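Local atomic coordinates of fiber protein (Human adenovirus 14, PDB entry 3F0Y), a protein that forms the trimeric knob at the tip of the adenovirus fiber, the part that probably engages a cellular receptor such as CD46. Residues K116-T122 and Y203-D208. Numbering follows the deposited sequence.
Sequences KSFMPST and YIREDD
Glu206 runs along the loop 116-122, from Lys116 and Met119 to Thr122, and meets it with every side-chain atom from CB outward. Its CB sits 3.5 Å from Lys116 O and faces CB of Met119. With CG anti to the backbone N (chi1 -179°), the chain runs on past the lysine, CG lying 3.6 Å from Lys116 NZ, then bends at chi2 to carry the carboxylate to Thr122. There OE1 accepts the Thr122 backbone N-H (N to OE1 3.1 Å), which comes from above the carboxylate plane, while OE2 forms a salt bridge with Lys116 NZ and is hydrogen-bonded to Tyr171 OH. Two waters each donate to one carboxylate oxygen and also meet Thr122 OG1, one of them weakly. Lys116 NZ donates in addition to Asp207 O, 2.6 Å away.

Beside the Glu206 side chain the backbones form a single beta bridge, Pro120 with Arg205, in which Glu206 N binds Met119 O (2.7 Å) and Ser121 N binds Ile204 O (2.9 Å). At one end of the contact the Tyr203 hydroxyl gives its proton to Phe118 O, which lies at the ring edge, in its plane; Pro120 CB touches Tyr203 CD1 obliquely. At the other, Ser117 OG lies 2.8 Å from Asp208 OD2, with Lys47 and Asn114 O as further partners. Asp207 OD2 forms a salt bridge with Lys102 of the second subunit. Next to this subunit interface, backbone hydrogen bonds and salt bridges alike fasten the C-terminal tail leaving knob-domain edge strand 199-204 to the loop before strand 137-145, and the several donors around Glu206 would be expected to favour its ionised form.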
loop_
_atom_site.group_PDB
_atom_site.type_symbol
_atom_site.label_atom_id
_atom_site.label_comp_id
_atom_site.label_asym_id
_atom_site.label_seq_id
_atom_site.Cartn_x
_atom_site.Cartn_y
_atom_site.Cartn_z
ATOM N N LYS A 116 0.782 23.300 1.492
ATOM C CA LYS A 116 1.626 22.929 2.625
ATOM C C LYS A 116 1.191 21.620 3.289
ATOM O O LYS A 116 2.026 20.876 3.802
ATOM C CB LYS A 116 1.646 24.058 3.661
ATOM C CG LYS A 116 2.829 24.000 4.605
ATOM C CD LYS A 116 2.990 25.294 5.393
ATOM C CE LYS A 116 2.171 25.285 6.661
ATOM N NZ LYS A 116 2.792 24.429 7.709
ATOM N N SER A 117 -0.109 21.331 3.266
ATOM C CA SER A 117 -0.631 20.112 3.885
ATOM C C SER A 117 -0.468 18.852 3.022
ATOM O O SER A 117 -0.920 17.781 3.412
ATOM C CB SER A 117 -2.096 20.298 4.285
ATOM O OG SER A 117 -2.855 20.827 3.219
ATOM N N PHE A 118 0.164 18.980 1.858
ATOM C CA PHE A 118 0.623 17.816 1.095
ATOM C C PHE A 118 2.039 17.409 1.508
ATOM O O PHE A 118 2.509 16.337 1.135
ATOM C CB PHE A 118 0.612 18.104 -0.409
ATOM C CG PHE A 118 -0.761 18.140 -1.010
ATOM C CD1 PHE A 118 -1.445 19.342 -1.148
ATOM C CD2 PHE A 118 -1.365 16.974 -1.453
ATOM C CE1 PHE A 118 -2.716 19.374 -1.712
ATOM C CE2 PHE A 118 -2.630 16.999 -2.016
ATOM C CZ PHE A 118 -3.307 18.198 -2.147
ATOM N N MET A 119 2.712 18.267 2.272
ATOM C CA MET A 119 4.124 18.078 2.591
ATOM C C MET A 119 4.344 17.045 3.686
ATOM O O MET A 119 3.469 16.832 4.524
ATOM C CB MET A 119 4.743 19.401 3.043
ATOM C CG MET A 119 4.724 20.495 1.992
ATOM S SD MET A 119 5.741 20.069 0.571
ATOM C CE MET A 119 4.520 19.381 -0.540
ATOM N N PRO A 120 5.531 16.410 3.693
ATOM C CA PRO A 120 5.885 15.526 4.800
ATOM C C PRO A 120 6.080 16.317 6.088
ATOM O O PRO A 120 6.803 17.316 6.100
ATOM C CB PRO A 120 7.205 14.894 4.342
ATOM C CG PRO A 120 7.773 15.857 3.374
ATOM C CD PRO A 120 6.601 16.480 2.682
ATOM N N SER A 121 5.415 15.876 7.153
ATOM C CA SER A 121 5.472 16.548 8.445
ATOM C C SER A 121 6.904 16.687 8.950
ATOM O O SER A 121 7.648 15.708 8.997
ATOM C CB SER A 121 4.640 15.779 9.478
ATOM O OG SER A 121 4.920 16.226 10.792
ATOM N N THR A 122 7.284 17.903 9.331
ATOM C CA THR A 122 8.580 18.137 9.967
ATOM C C THR A 122 8.580 17.626 11.409
ATOM O O THR A 122 9.640 17.447 12.004
ATOM C CB THR A 122 8.973 19.627 9.945
ATOM O OG1 THR A 122 7.934 20.411 10.539
ATOM C CG2 THR A 122 9.208 20.094 8.514
ATOM N N TYR A 203 2.922 8.844 4.172
ATOM C CA TYR A 203 3.616 9.625 5.173
ATOM C C TYR A 203 2.660 10.569 5.883
ATOM O O TYR A 203 1.632 10.965 5.327
ATOM C CB TYR A 203 4.816 10.373 4.577
ATOM C CG TYR A 203 4.517 11.373 3.477
ATOM C CD1 TYR A 203 4.028 12.642 3.774
ATOM C CD2 TYR A 203 4.770 11.066 2.143
ATOM C CE1 TYR A 203 3.775 13.571 2.770
ATOM C CE2 TYR A 203 4.523 11.987 1.130
ATOM C CZ TYR A 203 4.025 13.238 1.452
ATOM O OH TYR A 203 3.780 14.156 0.457
ATOM N N ILE A 204 3.007 10.900 7.122
ATOM C CA ILE A 204 2.208 11.797 7.942
ATOM C C ILE A 204 2.387 13.202 7.396
ATOM O O ILE A 204 3.512 13.683 7.255
ATOM C CB ILE A 204 2.634 11.745 9.419
ATOM C CG1 ILE A 204 2.376 10.349 9.995
ATOM C CG2 ILE A 204 1.884 12.798 10.228
ATOM C CD1 ILE A 204 3.011 10.118 11.344
ATOM N N ARG A 205 1.280 13.858 7.079
ATOM C CA ARG A 205 1.366 15.137 6.395
ATOM C C ARG A 205 1.466 16.325 7.347
ATOM O O ARG A 205 1.001 16.281 8.489
ATOM C CB ARG A 205 0.227 15.317 5.386
ATOM C CG ARG A 205 -1.184 15.299 5.931
ATOM C CD ARG A 205 -2.166 15.196 4.769
ATOM N NE ARG A 205 -3.571 15.281 5.155
ATOM C CZ ARG A 205 -4.179 16.392 5.572
ATOM N NH1 ARG A 205 -3.517 17.538 5.673
ATOM N NH2 ARG A 205 -5.465 16.357 5.894
ATOM N N GLU A 206 2.119 17.371 6.853
ATOM C CA GLU A 206 2.257 18.638 7.555
ATOM C C GLU A 206 0.878 19.278 7.677
ATOM O O GLU A 206 -0.024 18.972 6.899
ATOM C CB GLU A 206 3.209 19.542 6.758
ATOM C CG GLU A 206 3.509 20.920 7.344
ATOM C CD GLU A 206 4.603 20.916 8.396
ATOM O OE1 GLU A 206 4.875 19.858 8.999
ATOM O OE2 GLU A 206 5.196 21.990 8.623
ATOM N N ASP A 207 0.713 20.146 8.671
ATOM C CA ASP A 207 -0.515 20.925 8.813
ATOM C C ASP A 207 -0.372 22.268 8.110
ATOM O O ASP A 207 0.727 22.812 8.018
ATOM C CB ASP A 207 -0.837 21.137 10.287
ATOM C CG ASP A 207 -1.118 19.839 11.005
ATOM O OD1 ASP A 207 -0.412 19.541 11.986
ATOM O OD2 ASP A 207 -2.040 19.109 10.580
ATOM N N ASP A 208 -1.490 22.794 7.620
ATOM C CA ASP A 208 -1.506 24.099 6.954
ATOM C C ASP A 208 -1.211 25.224 7.939
ATOM O O ASP A 208 -1.440 25.090 9.142
ATOM C CB ASP A 208 -2.857 24.344 6.279
ATOM C CG ASP A 208 -3.050 23.490 5.043
ATOM O OD1 ASP A 208 -2.244 23.628 4.092
ATOM O OD2 ASP A 208 -4.007 22.686 5.021
ATOM O OXT ASP A 208 -0.732 26.291 7.551
HETATM O O HOH W 1 4.847 19.751 11.652
HETATM O O HOH W 2 7.654 22.784 9.271
#